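Local coordinates for cell division protein FtsZ 1 (Methanocaldococcus jannaschii, PDB 2VAP) that binds GTP and probably hydrolyses it, and is thought to polymerize into the contractile Z ring at the future site of cell division, at residues Thr184-Val189 and Ala241-Gly246; Ala249-Gly254 and Ser272-Val277; Ile253-Ser258 and Thr330-Leu335; Asp278-Thr283 and Ser308-Pro313; Gly284-Val289 and Leu334-Gly339. All blocks are in the same frame, centred on the assembly; numbering follows the deposited sequence.

In the fold
Along the chain, contact 1 comes first: it closes a largely helical loop of 51 residues, bringing the turn after helix 236-243 back to the start of strand 186-191, the outer strand of the GTPase-domain sheet. The other four contacts lie in the C-terminal domain. From strand 249-256, contact 2 closes a short loop onto the turn after helix 261-270 and contact 3 a long one onto strand 331-338. Contact 4, nested inside contact 3, ties the loop before strand 284-291 to the end of helix 297-310; it crosses contact 5, which pairs strand 284-291 with strand 331-338. Backbone pairing of Leu187 and Val189 with Ala249 joins contact 1 to contact 2, and thereby the two domains.

Contact 1: Thr184-Val189 and Ala241-Gly246; sequences TDTLVV and AVMNNG
Thr186 and Met243 carry this contact, their side chains crossing at about a right angle. The threonine hydroxyl lies beside its own backbone N (chi1 -60°), which turns it to the last part of helix 236-243. There Thr186 OG1 donates to Met243 O at 2.7 Å, in the carbonyl plane and on a lone pair. The other branch, Thr186 CG2, meets the terminal methyl, Met243 CE, at 3.8 Å; a bend at chi3 (86°) brings that methyl back toward the strand, while Met243 CB stands close to the hydroxyl. One threonine thus presents its polar branch to the main chain and its methyl to the thioether end of the same residue. Gly246 also fits against the hydroxyl, its CA 3.4 Å from Thr186 OG1, a close approach that the lack of a side chain permits.

Asp185 approaches from the more open side. Its CB rests 3.3 Å from Asn244 O, but its carboxylate reaches the turn through water: one molecule donates both to Asp185 OD1 and to Asn244 O, each at 2.8 Å. The direct partners of the carboxylate are Lys148, in a salt bridge with OD1, and the backbone N of Thr154, bonded to OD2, so the group is held from the GTPase-domain side as well. Backbone bonds from Asp185 and Leu187 to Gly247 continue the junction beyond the turn. The contact belongs to the interdomain seam of the tubulin/FtsZ fold, where the edge strand of the Rossmann-like GTPase sheet meets the turn leading into the C-terminal domain.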
# COMPACT_ATOMS: atom_id res chain seq x y z
N THR A 184 10.49 4.53 7.18
CA THR A 184 9.03 4.38 7.11
C THR A 184 8.40 4.36 8.49
O THR A 184 9.03 3.97 9.48
CB THR A 184 8.60 3.10 6.34
OG1 THR A 184 9.25 1.96 6.90
CG2 THR A 184 8.93 3.22 4.86
N ASP A 185 7.14 4.79 8.55
CA ASP A 185 6.33 4.69 9.76
C ASP A 185 5.61 3.35 9.79
O ASP A 185 5.53 2.70 10.83
CB ASP A 185 5.34 5.86 9.82
CG ASP A 185 6.03 7.20 9.96
OD1 ASP A 185 6.96 7.32 10.78
OD2 ASP A 185 5.65 8.15 9.24
N THR A 186 5.08 2.94 8.63
CA THR A 186 4.56 1.60 8.42
C THR A 186 5.11 1.06 7.11
O THR A 186 5.10 1.76 6.09
CB THR A 186 3.01 1.57 8.40
OG1 THR A 186 2.51 2.05 9.65
CG2 THR A 186 2.48 0.16 8.18
N LEU A 187 5.61 -0.17 7.15
CA LEU A 187 6.14 -0.85 5.97
C LEU A 187 5.28 -2.07 5.65
O LEU A 187 5.39 -3.11 6.29
CB LEU A 187 7.61 -1.24 6.20
CG LEU A 187 8.39 -2.08 5.17
CD1 LEU A 187 8.37 -1.47 3.78
CD2 LEU A 187 9.82 -2.29 5.65
N VAL A 188 4.39 -1.90 4.67
CA VAL A 188 3.51 -2.98 4.24
C VAL A 188 4.22 -3.81 3.19
O VAL A 188 4.55 -3.31 2.11
CB VAL A 188 2.16 -2.44 3.68
CG1 VAL A 188 1.23 -3.59 3.34
CG2 VAL A 188 1.50 -1.49 4.67
N VAL A 189 4.47 -5.08 3.51
CA VAL A 189 5.20 -5.98 2.62
C VAL A 189 4.30 -7.10 2.09
O VAL A 189 3.62 -7.78 2.86
CB VAL A 189 6.50 -6.54 3.29
CG1 VAL A 189 6.19 -7.36 4.54
CG2 VAL A 189 7.33 -7.34 2.29
N ALA A 241 -2.75 7.30 14.29
CA ALA A 241 -2.56 6.65 15.59
C ALA A 241 -2.07 5.20 15.47
O ALA A 241 -1.27 4.74 16.29
CB ALA A 241 -3.84 6.71 16.41
N VAL A 242 -2.55 4.50 14.45
CA VAL A 242 -2.16 3.11 14.19
C VAL A 242 -0.89 3.03 13.33
O VAL A 242 -0.02 2.18 13.58
CB VAL A 242 -3.31 2.31 13.53
CG1 VAL A 242 -2.83 0.95 13.01
CG2 VAL A 242 -4.45 2.11 14.52
N MET A 243 -0.78 3.92 12.35
CA MET A 243 0.29 3.82 11.35
C MET A 243 1.59 4.56 11.68
O MET A 243 2.63 4.28 11.08
CB MET A 243 -0.23 4.22 9.96
CG MET A 243 -1.42 3.39 9.49
SD MET A 243 -1.69 3.43 7.71
CE MET A 243 -0.60 2.12 7.17
N ASN A 244 1.53 5.50 12.63
CA ASN A 244 2.72 6.26 13.06
C ASN A 244 3.89 5.37 13.48
O ASN A 244 5.04 5.64 13.13
CB ASN A 244 2.38 7.21 14.21
CG ASN A 244 2.11 8.63 13.74
OD1 ASN A 244 2.45 9.01 12.62
ND2 ASN A 244 1.51 9.44 14.61
N ASN A 245 3.58 4.32 14.23
CA ASN A 245 4.57 3.32 14.63
C ASN A 245 4.09 1.91 14.29
O ASN A 245 4.16 0.99 15.11
CB ASN A 245 4.90 3.45 16.13
CG ASN A 245 5.60 4.76 16.46
OD1 ASN A 245 5.11 5.55 17.26
ND2 ASN A 245 6.76 4.99 15.84
N GLY A 246 3.59 1.76 13.06
CA GLY A 246 3.06 0.49 12.57
C GLY A 246 4.11 -0.57 12.32
O GLY A 246 3.79 -1.76 12.26
O HOH W 1 5.11 10.19 10.95
O HOH W 2 7.81 5.95 13.07

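Contact 2: Ala249-Gly254 and Ser272-Val277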
# COMPACT_ATOMS: atom_id res chain seq x y z
N ALA A 249 4.19 -4.49 8.41
CA ALA A 249 2.79 -4.82 8.18
C ALA A 249 2.62 -5.79 7.01
O ALA A 249 3.45 -5.82 6.10
CB ALA A 249 1.97 -3.56 7.94
N MET A 250 1.56 -6.58 7.07
CA MET A 250 1.20 -7.50 5.99
C MET A 250 -0.30 -7.44 5.74
O MET A 250 -1.07 -7.00 6.61
CB MET A 250 1.64 -8.93 6.31
CG MET A 250 3.15 -9.13 6.27
SD MET A 250 3.64 -10.80 6.71
CE MET A 250 5.41 -10.59 6.91
N ILE A 251 -0.73 -7.88 4.56
CA ILE A 251 -2.13 -7.79 4.17
C ILE A 251 -2.83 -9.14 4.02
O ILE A 251 -2.19 -10.16 3.79
CB ILE A 251 -2.34 -6.95 2.86
CG1 ILE A 251 -1.81 -7.70 1.63
CG2 ILE A 251 -1.71 -5.57 3.00
CD1 ILE A 251 -2.28 -7.13 0.30
N GLY A 252 -4.15 -9.11 4.17
CA GLY A 252 -5.01 -10.24 3.87
C GLY A 252 -6.20 -9.75 3.07
O GLY A 252 -6.82 -8.74 3.43
N ILE A 253 -6.51 -10.44 1.98
CA ILE A 253 -7.65 -10.09 1.13
C ILE A 253 -8.62 -11.25 1.04
O ILE A 253 -8.22 -12.40 0.80
CB ILE A 253 -7.20 -9.64 -0.29
CG1 ILE A 253 -6.24 -8.44 -0.21
CG2 ILE A 253 -8.42 -9.28 -1.16
CD1 ILE A 253 -5.49 -8.16 -1.50
N GLY A 254 -9.90 -10.96 1.23
CA GLY A 254 -10.96 -11.95 1.10
C GLY A 254 -12.17 -11.40 0.37
O GLY A 254 -12.47 -10.21 0.47
N SER A 272 -5.63 -15.63 4.59
CA SER A 272 -4.93 -15.30 3.35
C SER A 272 -3.45 -15.70 3.39
O SER A 272 -2.78 -15.46 4.40
CB SER A 272 -5.05 -13.81 3.04
OG SER A 272 -4.32 -13.47 1.87
N PRO A 273 -2.95 -16.32 2.30
CA PRO A 273 -1.53 -16.66 2.18
C PRO A 273 -0.62 -15.43 2.28
O PRO A 273 0.54 -15.55 2.68
CB PRO A 273 -1.43 -17.27 0.78
CG PRO A 273 -2.80 -17.77 0.50
CD PRO A 273 -3.71 -16.77 1.13
N LEU A 274 -1.16 -14.26 1.93
CA LEU A 274 -0.40 -13.00 1.98
C LEU A 274 -0.07 -12.56 3.41
O LEU A 274 0.88 -11.80 3.62
CB LEU A 274 -1.13 -11.90 1.21
CG LEU A 274 -1.36 -12.12 -0.29
CD1 LEU A 274 -2.26 -11.04 -0.86
CD2 LEU A 274 -0.04 -12.19 -1.05
N LEU A 275 -0.86 -13.02 4.38
CA LEU A 275 -0.54 -12.82 5.79
C LEU A 275 0.49 -13.86 6.22
O LEU A 275 0.19 -14.78 6.99
CB LEU A 275 -1.80 -12.90 6.67
CG LEU A 275 -2.72 -11.68 6.75
CD1 LEU A 275 -3.97 -12.02 7.55
CD2 LEU A 275 -2.01 -10.47 7.35
N ASP A 276 1.71 -13.70 5.72
CA ASP A 276 2.79 -14.66 5.93
C ASP A 276 3.49 -14.42 7.27
O ASP A 276 4.70 -14.16 7.33
CB ASP A 276 3.79 -14.59 4.76
CG ASP A 276 4.69 -15.81 4.67
OD1 ASP A 276 5.69 -15.74 3.91
OD2 ASP A 276 4.42 -16.83 5.34
N VAL A 277 2.71 -14.52 8.34
CA VAL A 277 3.18 -14.27 9.71
C VAL A 277 2.18 -14.85 10.71
O VAL A 277 1.00 -15.03 10.39
CB VAL A 277 3.40 -12.74 9.97
CG1 VAL A 277 2.07 -11.97 9.93
CG2 VAL A 277 4.14 -12.50 11.29
O HOH W 3 1.18 -9.18 2.83
O HOH W 4 -6.19 -13.93 -0.13
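Met250 and Ile251 press against the turn Ser272-Leu275 and the residues after it, and packing is tight around the Ile251 carbonyl. Leu274 CB lies 3.3 Å from Ile251 O and Leu275 CG 3.4 Å from the same oxygen, so two leucines enclose it. Ile251 and Leu274 run side by side, pointing the same way, with their CD1 atoms 4.1 Å apart. Gly252 lets the turn come near: its CA is 3.7 Å from Ser272 CB. At the other end, the extended Met250 chain lays its sulfur 3.8 Å from Val277 CG1.

The looser parts, by contrast, are bridged by water, and no direct hydrogen bond crosses. One molecule accepts from Ile251 N and donates to Leu274 O, while another links Ile253 O to Ser272 OG. The serine hydroxyl, swung to the side far from its own backbone N (chi1 177°), also accepts from Leu274 N in an ST turn within the type I beta turn. Asp276 directs its carboxylate away from the strand, to a salt bridge with Arg353.

Helix 204-227 packs through Val214 on Ile251, Ile253 and Leu274, helix 195-198 touches Leu274, and strand 331-338 pairs along strand 249-256, while strand 186-191 meets its start at Ala249.

Contact 3: Ile253-Ser258 and Thr330-Leu335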
# COMPACT_ATOMS: atom_id res chain seq x y z
N ILE A 253 -6.51 -10.44 1.98
CA ILE A 253 -7.65 -10.09 1.13
C ILE A 253 -8.62 -11.25 1.04
O ILE A 253 -8.22 -12.40 0.80
CB ILE A 253 -7.20 -9.64 -0.29
CG1 ILE A 253 -6.24 -8.44 -0.21
CG2 ILE A 253 -8.42 -9.28 -1.16
CD1 ILE A 253 -5.49 -8.16 -1.50
N GLY A 254 -9.90 -10.96 1.23
CA GLY A 254 -10.96 -11.95 1.10
C GLY A 254 -12.17 -11.40 0.37
O GLY A 254 -12.47 -10.21 0.47
N GLU A 255 -12.85 -12.26 -0.37
CA GLU A 255 -14.07 -11.88 -1.09
C GLU A 255 -15.06 -13.04 -1.16
O GLU A 255 -14.66 -14.21 -1.26
CB GLU A 255 -13.75 -11.34 -2.49
CG GLU A 255 -12.97 -12.29 -3.40
CD GLU A 255 -12.80 -11.75 -4.81
OE1 GLU A 255 -12.78 -10.51 -4.99
OE2 GLU A 255 -12.67 -12.57 -5.74
N SER A 256 -16.35 -12.71 -1.11
CA SER A 256 -17.42 -13.71 -1.16
C SER A 256 -18.72 -13.09 -1.66
O SER A 256 -19.01 -11.93 -1.37
CB SER A 256 -17.63 -14.34 0.21
OG SER A 256 -18.64 -15.34 0.16
N ASP A 257 -19.50 -13.88 -2.39
CA ASP A 257 -20.81 -13.45 -2.88
C ASP A 257 -21.94 -14.40 -2.44
O ASP A 257 -23.03 -14.38 -3.01
CB ASP A 257 -20.79 -13.29 -4.41
CG ASP A 257 -20.58 -14.61 -5.15
OD1 ASP A 257 -21.08 -14.73 -6.29
OD2 ASP A 257 -19.91 -15.51 -4.61
N SER A 258 -21.66 -15.21 -1.42
CA SER A 258 -22.62 -16.18 -0.90
C SER A 258 -23.65 -15.54 0.03
O SER A 258 -23.67 -14.32 0.20
CB SER A 258 -21.88 -17.32 -0.19
OG SER A 258 -21.18 -16.83 0.95
N THR A 330 -20.84 -9.13 -4.23
CA THR A 330 -19.63 -9.52 -3.51
C THR A 330 -19.24 -8.51 -2.43
O THR A 330 -19.25 -7.30 -2.66
CB THR A 330 -18.44 -9.72 -4.49
OG1 THR A 330 -18.82 -10.63 -5.52
CG2 THR A 330 -17.21 -10.26 -3.77
N VAL A 331 -18.90 -9.02 -1.25
CA VAL A 331 -18.25 -8.23 -0.20
C VAL A 331 -16.76 -8.56 -0.19
O VAL A 331 -16.37 -9.73 -0.16
CB VAL A 331 -18.89 -8.47 1.19
CG1 VAL A 331 -17.95 -8.02 2.32
CG2 VAL A 331 -20.21 -7.74 1.30
N ARG A 332 -15.93 -7.52 -0.24
CA ARG A 332 -14.48 -7.66 -0.20
C ARG A 332 -13.93 -7.07 1.10
O ARG A 332 -14.34 -5.98 1.52
CB ARG A 332 -13.84 -6.97 -1.41
CG ARG A 332 -12.34 -7.21 -1.57
CD ARG A 332 -11.78 -6.45 -2.77
NE ARG A 332 -12.26 -6.99 -4.04
CZ ARG A 332 -12.03 -6.44 -5.23
NH1 ARG A 332 -11.33 -5.31 -5.33
NH2 ARG A 332 -12.50 -7.01 -6.33
N VAL A 333 -13.01 -7.80 1.73
CA VAL A 333 -12.38 -7.34 2.96
C VAL A 333 -10.87 -7.20 2.77
O VAL A 333 -10.19 -8.17 2.40
CB VAL A 333 -12.69 -8.29 4.16
CG1 VAL A 333 -11.87 -7.91 5.39
CG2 VAL A 333 -14.18 -8.26 4.49
N LEU A 334 -10.36 -6.00 3.00
CA LEU A 334 -8.93 -5.76 3.07
C LEU A 334 -8.51 -5.63 4.53
O LEU A 334 -9.03 -4.78 5.26
CB LEU A 334 -8.52 -4.51 2.28
CG LEU A 334 -7.06 -4.06 2.44
CD1 LEU A 334 -6.07 -5.04 1.80
CD2 LEU A 334 -6.85 -2.66 1.88
N LEU A 335 -7.57 -6.47 4.93
CA LEU A 335 -7.02 -6.45 6.28
C LEU A 335 -5.54 -6.11 6.21
O LEU A 335 -4.78 -6.76 5.49
CB LEU A 335 -7.24 -7.81 6.96
CG LEU A 335 -6.76 -8.01 8.40
CD1 LEU A 335 -7.56 -7.16 9.38
CD2 LEU A 335 -6.86 -9.48 8.77
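Gly254 and Ser256 pair with Val333 and Val331 through four backbone hydrogen bonds, the shortest from Val333 N to Gly254 O at 2.8 Å and nearly straight (171°). Glu255 with Arg332 forms the non-hydrogen-bonded pair between them, and Ile253 with Leu334 the next one beyond Gly254-Val333; at both, CA-H groups approach carbonyls across the strands. On the face carrying these two pairs, Ile253 CG1 touches Leu334 CD1 at 4.0 Å, the side chains meeting at a slant. Glu255 and Arg332 lie alongside each other and point the same way, their carboxylate and guanidinium planes 35° apart. Glu255 OE1 stands 3.7 Å from Arg332 NE, a long salt bridge and probably a weak hold, and this buried nitrogen has no hydrogen-bond partner. Arg332 reaches it with a bend at chi3, and its CG passes 3.6 Å from Gly254 O.

The two strands run antiparallel, 169° between their directions, as neighbours in the four-stranded mixed sheet of the FtsZ C-terminal domain, with strand 249-256 at its edge. Where the pairing ends, Thr330 CG2 comes within 3.4 Å of Ser256 O, while Thr330 OG1 faces Asp257 CB at 3.5 Å.

Further out, strand 284-291 flanks strand 331-338 on its other side, with Met290 touching both Arg332 and Leu334. The face bearing Val331, Val333 and Ser256 is covered by helix 261-270, whose Ala265 meets Val333 and whose Glu264 touches Ser256 and is hydrogen-bonded through its carboxylate to the hydroxyl of Ser258.

Contact 4: Asp278-Thr283 and Ser308-Pro313; sequences DIDGAT and SSRLDP
Ile279 and Arg310 cross at about a right angle where the loop before strand 284-291 meets the C-terminal end of helix 297-310, in the alpha/beta C-terminal domain of FtsZ.

The charged interaction is a salt bridge: Arg310 NH1 donates to Asp280 OD2 at 2.9 Å, with an angle of 151° at the hydrogen. The oxygen lies close to the guanidinium plane and is met on the syn side but from outside the carboxylate plane, the two flat groups being turned 48° apart. Asp278, nearby, has its own salt bridge to Arg343.

Apolar contact accompanies it. Ile279 CD1 sits over the centre of one guanidinium face, 3.6 Å above the plane, and also touches Arg310 CG; the bend of the arginine at chi2 (62°) folds its chain round this methyl. Leu311 CD2 reaches into the loop, 4.0 Å from Ala282 CB, and lies against the carbonyl of Ile279. Behind them, Ile337 of strand 331-338 packs on both Ala282 and Leu311.

Water supplies the remaining polar link. A single molecule donates to Ile279 O at 2.7 Å and to Ala282 O at 3.0 Å, and accepts from Asp312 N at 2.9 Å.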
# COMPACT_ATOMS: atom_id res chain seq x y z
N ASP A 278 2.65 -15.15 11.92
CA ASP A 278 1.78 -15.46 13.04
C ASP A 278 1.08 -14.17 13.46
O ASP A 278 1.71 -13.25 14.00
CB ASP A 278 2.58 -16.05 14.21
CG ASP A 278 1.70 -16.57 15.34
OD1 ASP A 278 0.47 -16.66 15.17
OD2 ASP A 278 2.26 -16.90 16.41
N ILE A 279 -0.23 -14.10 13.20
CA ILE A 279 -1.01 -12.88 13.43
C ILE A 279 -1.27 -12.58 14.91
O ILE A 279 -1.87 -11.55 15.24
CB ILE A 279 -2.34 -12.87 12.62
CG1 ILE A 279 -3.17 -14.13 12.91
CG2 ILE A 279 -2.05 -12.72 11.12
CD1 ILE A 279 -4.58 -14.09 12.35
N ASP A 280 -0.81 -13.47 15.79
CA ASP A 280 -0.90 -13.26 17.23
C ASP A 280 0.09 -12.18 17.71
O ASP A 280 -0.10 -11.59 18.77
CB ASP A 280 -0.65 -14.57 17.98
CG ASP A 280 -1.75 -15.60 17.75
OD1 ASP A 280 -1.41 -16.79 17.55
OD2 ASP A 280 -2.94 -15.22 17.77
N GLY A 281 1.13 -11.94 16.91
CA GLY A 281 2.13 -10.93 17.23
C GLY A 281 1.75 -9.52 16.80
O GLY A 281 2.54 -8.58 16.96
N ALA A 282 0.55 -9.38 16.25
CA ALA A 282 0.04 -8.09 15.78
C ALA A 282 -0.35 -7.17 16.93
O ALA A 282 -0.92 -7.62 17.93
CB ALA A 282 -1.15 -8.30 14.87
N THR A 283 -0.04 -5.89 16.78
CA THR A 283 -0.37 -4.87 17.78
C THR A 283 -1.40 -3.87 17.26
O THR A 283 -1.91 -3.03 18.00
CB THR A 283 0.88 -4.11 18.27
OG1 THR A 283 1.57 -3.54 17.15
CG2 THR A 283 1.83 -5.05 19.02
N SER A 308 -11.21 -8.82 15.56
CA SER A 308 -10.89 -8.46 16.95
C SER A 308 -10.75 -9.69 17.86
O SER A 308 -9.86 -9.73 18.71
CB SER A 308 -11.94 -7.51 17.52
OG SER A 308 -11.57 -7.04 18.80
N SER A 309 -11.62 -10.68 17.66
CA SER A 309 -11.59 -11.92 18.44
C SER A 309 -10.36 -12.77 18.11
O SER A 309 -9.82 -13.46 18.98
CB SER A 309 -12.87 -12.72 18.22
OG SER A 309 -13.02 -13.09 16.86
N ARG A 310 -9.93 -12.72 16.84
CA ARG A 310 -8.79 -13.50 16.37
C ARG A 310 -7.46 -12.89 16.82
O ARG A 310 -6.53 -13.61 17.19
CB ARG A 310 -8.84 -13.65 14.85
CG ARG A 310 -7.71 -14.47 14.23
CD ARG A 310 -7.70 -15.91 14.72
NE ARG A 310 -6.52 -16.64 14.25
CZ ARG A 310 -5.34 -16.66 14.88
NH1 ARG A 310 -5.16 -15.98 16.01
NH2 ARG A 310 -4.33 -17.35 14.37
N LEU A 311 -7.38 -11.56 16.79
CA LEU A 311 -6.16 -10.85 17.18
C LEU A 311 -6.02 -10.72 18.70
O LEU A 311 -6.93 -11.08 19.45
CB LEU A 311 -6.11 -9.45 16.54
CG LEU A 311 -6.02 -9.31 15.02
CD1 LEU A 311 -6.00 -7.83 14.67
CD2 LEU A 311 -4.79 -10.01 14.45
N ASP A 312 -4.87 -10.22 19.13
CA ASP A 312 -4.61 -9.91 20.54
C ASP A 312 -5.60 -8.85 21.02
O ASP A 312 -5.82 -7.86 20.33
CB ASP A 312 -3.17 -9.42 20.70
CG ASP A 312 -2.71 -9.39 22.15
OD1 ASP A 312 -3.11 -8.47 22.89
OD2 ASP A 312 -1.94 -10.29 22.54
N PRO A 313 -6.22 -9.07 22.20
CA PRO A 313 -7.23 -8.15 22.74
C PRO A 313 -6.74 -6.71 22.94
O PRO A 313 -7.55 -5.79 23.01
CB PRO A 313 -7.59 -8.78 24.10
CG PRO A 313 -6.46 -9.70 24.42
CD PRO A 313 -6.00 -10.22 23.10
O HOH W 5 -2.63 -10.02 17.36

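Contact 5: Gly284-Val289 and Leu334-Gly339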
# COMPACT_ATOMS: atom_id res chain seq x y z
N GLY A 284 -1.71 -3.97 15.96
CA GLY A 284 -2.69 -3.09 15.33
C GLY A 284 -3.23 -3.65 14.03
O GLY A 284 -2.69 -4.61 13.48
N ALA A 285 -4.31 -3.04 13.54
CA ALA A 285 -4.95 -3.46 12.30
C ALA A 285 -5.78 -2.36 11.66
O ALA A 285 -6.41 -1.57 12.36
CB ALA A 285 -5.81 -4.70 12.53
N LEU A 286 -5.76 -2.32 10.33
CA LEU A 286 -6.70 -1.51 9.56
C LEU A 286 -7.61 -2.45 8.78
O LEU A 286 -7.14 -3.41 8.16
CB LEU A 286 -5.96 -0.56 8.61
CG LEU A 286 -5.04 0.51 9.21
CD1 LEU A 286 -3.60 0.00 9.30
CD2 LEU A 286 -5.09 1.78 8.38
N ILE A 287 -8.91 -2.17 8.83
CA ILE A 287 -9.90 -3.00 8.14
C ILE A 287 -10.73 -2.13 7.20
O ILE A 287 -11.36 -1.17 7.63
CB ILE A 287 -10.86 -3.72 9.13
CG1 ILE A 287 -10.08 -4.50 10.19
CG2 ILE A 287 -11.82 -4.65 8.37
CD1 ILE A 287 -10.94 -5.04 11.32
N HIS A 288 -10.71 -2.48 5.92
CA HIS A 288 -11.57 -1.83 4.94
C HIS A 288 -12.57 -2.84 4.39
O HIS A 288 -12.20 -3.77 3.67
CB HIS A 288 -10.75 -1.22 3.79
CG HIS A 288 -11.52 -0.27 2.93
ND1 HIS A 288 -10.91 0.66 2.12
CD2 HIS A 288 -12.85 -0.09 2.76
CE1 HIS A 288 -11.83 1.36 1.48
NE2 HIS A 288 -13.02 0.93 1.85
N VAL A 289 -13.84 -2.65 4.76
CA VAL A 289 -14.93 -3.49 4.27
C VAL A 289 -15.54 -2.83 3.04
O VAL A 289 -15.94 -1.67 3.08
CB VAL A 289 -16.01 -3.73 5.35
CG1 VAL A 289 -17.06 -4.72 4.86
CG2 VAL A 289 -15.38 -4.21 6.65
N LEU A 334 -10.36 -6.00 3.00
CA LEU A 334 -8.93 -5.76 3.07
C LEU A 334 -8.51 -5.63 4.53
O LEU A 334 -9.03 -4.78 5.26
CB LEU A 334 -8.52 -4.51 2.28
CG LEU A 334 -7.06 -4.06 2.44
CD1 LEU A 334 -6.07 -5.04 1.80
CD2 LEU A 334 -6.85 -2.66 1.88
N LEU A 335 -7.57 -6.47 4.93
CA LEU A 335 -7.02 -6.45 6.28
C LEU A 335 -5.54 -6.11 6.21
O LEU A 335 -4.78 -6.76 5.49
CB LEU A 335 -7.24 -7.81 6.96
CG LEU A 335 -6.76 -8.01 8.40
CD1 LEU A 335 -7.56 -7.16 9.38
CD2 LEU A 335 -6.86 -9.48 8.77
N VAL A 336 -5.14 -5.07 6.94
CA VAL A 336 -3.73 -4.71 7.06
C VAL A 336 -3.32 -4.83 8.52
O VAL A 336 -3.75 -4.05 9.37
CB VAL A 336 -3.44 -3.28 6.52
CG1 VAL A 336 -1.96 -2.94 6.65
CG2 VAL A 336 -3.88 -3.15 5.06
N ILE A 337 -2.49 -5.83 8.80
CA ILE A 337 -2.06 -6.15 10.16
C ILE A 337 -0.69 -5.53 10.43
O ILE A 337 0.26 -5.75 9.68
CB ILE A 337 -2.00 -7.70 10.35
CG1 ILE A 337 -3.40 -8.32 10.20
CG2 ILE A 337 -1.36 -8.07 11.67
CD1 ILE A 337 -4.39 -7.96 11.30
N THR A 338 -0.59 -4.75 11.51
CA THR A 338 0.64 -4.00 11.81
C THR A 338 1.37 -4.50 13.06
O THR A 338 0.79 -5.20 13.90
CB THR A 338 0.36 -2.48 11.97
OG1 THR A 338 -0.49 -2.26 13.10
CG2 THR A 338 -0.30 -1.91 10.71
N GLY A 339 2.64 -4.12 13.18
CA GLY A 339 3.46 -4.46 14.34
C GLY A 339 3.91 -5.90 14.41
O GLY A 339 4.09 -6.44 15.51
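Strands 284-289 and 334-338 run antiparallel, 166° between their directions and 4.6 Å apart at the nearest point of their axes, with paired backbone bonds at Gly284-Thr338, Leu286-Val336 and His288-Leu334. The last two pairs bond both ways, whereas the first is uneven: Thr338 N to Gly284 O is 2.9 Å, with the donor well above the carbonyl plane, and the return bond from Gly284 N is weak.

On the face of Ala285 and Ile287, Leu335 and Ile337 reach across from the partner strand. Ile287 and Leu335 lie side by side, pointing the same way, with Ile287 CG1 3.8 Å from Leu335 CD1. Ile337 brings its terminal methyl over the small Ala285, CD1 to CB 3.8 Å, because both its torsions are near -65° and curl the chain back toward that residue. Val303 and Val307 of helix 297-310 pack against Ile287 on this face.

The other face holds Leu286, His288, Leu334, Val336 and Thr338. Leu286 and Thr338 cross at about a right angle, Leu286 CD1 meeting Thr338 CG2 at 4.1 Å. Thr338 OG1 lies 3.2 Å from Gly284 CA, so the glycine leaves room for the hydroxyl. The His288 ring turns outward from the pair and is fixed at both nitrogens, ND1 by Gly221 O and NE2 by Thr322 OG1. Leu222 of helix 204-227, the long helix between the two domains, rests on Leu286 and Val336. Buried strands with helices on both faces are the pattern of the mixed beta-sheet at the core of the tubulin/FtsZ C-terminal domain.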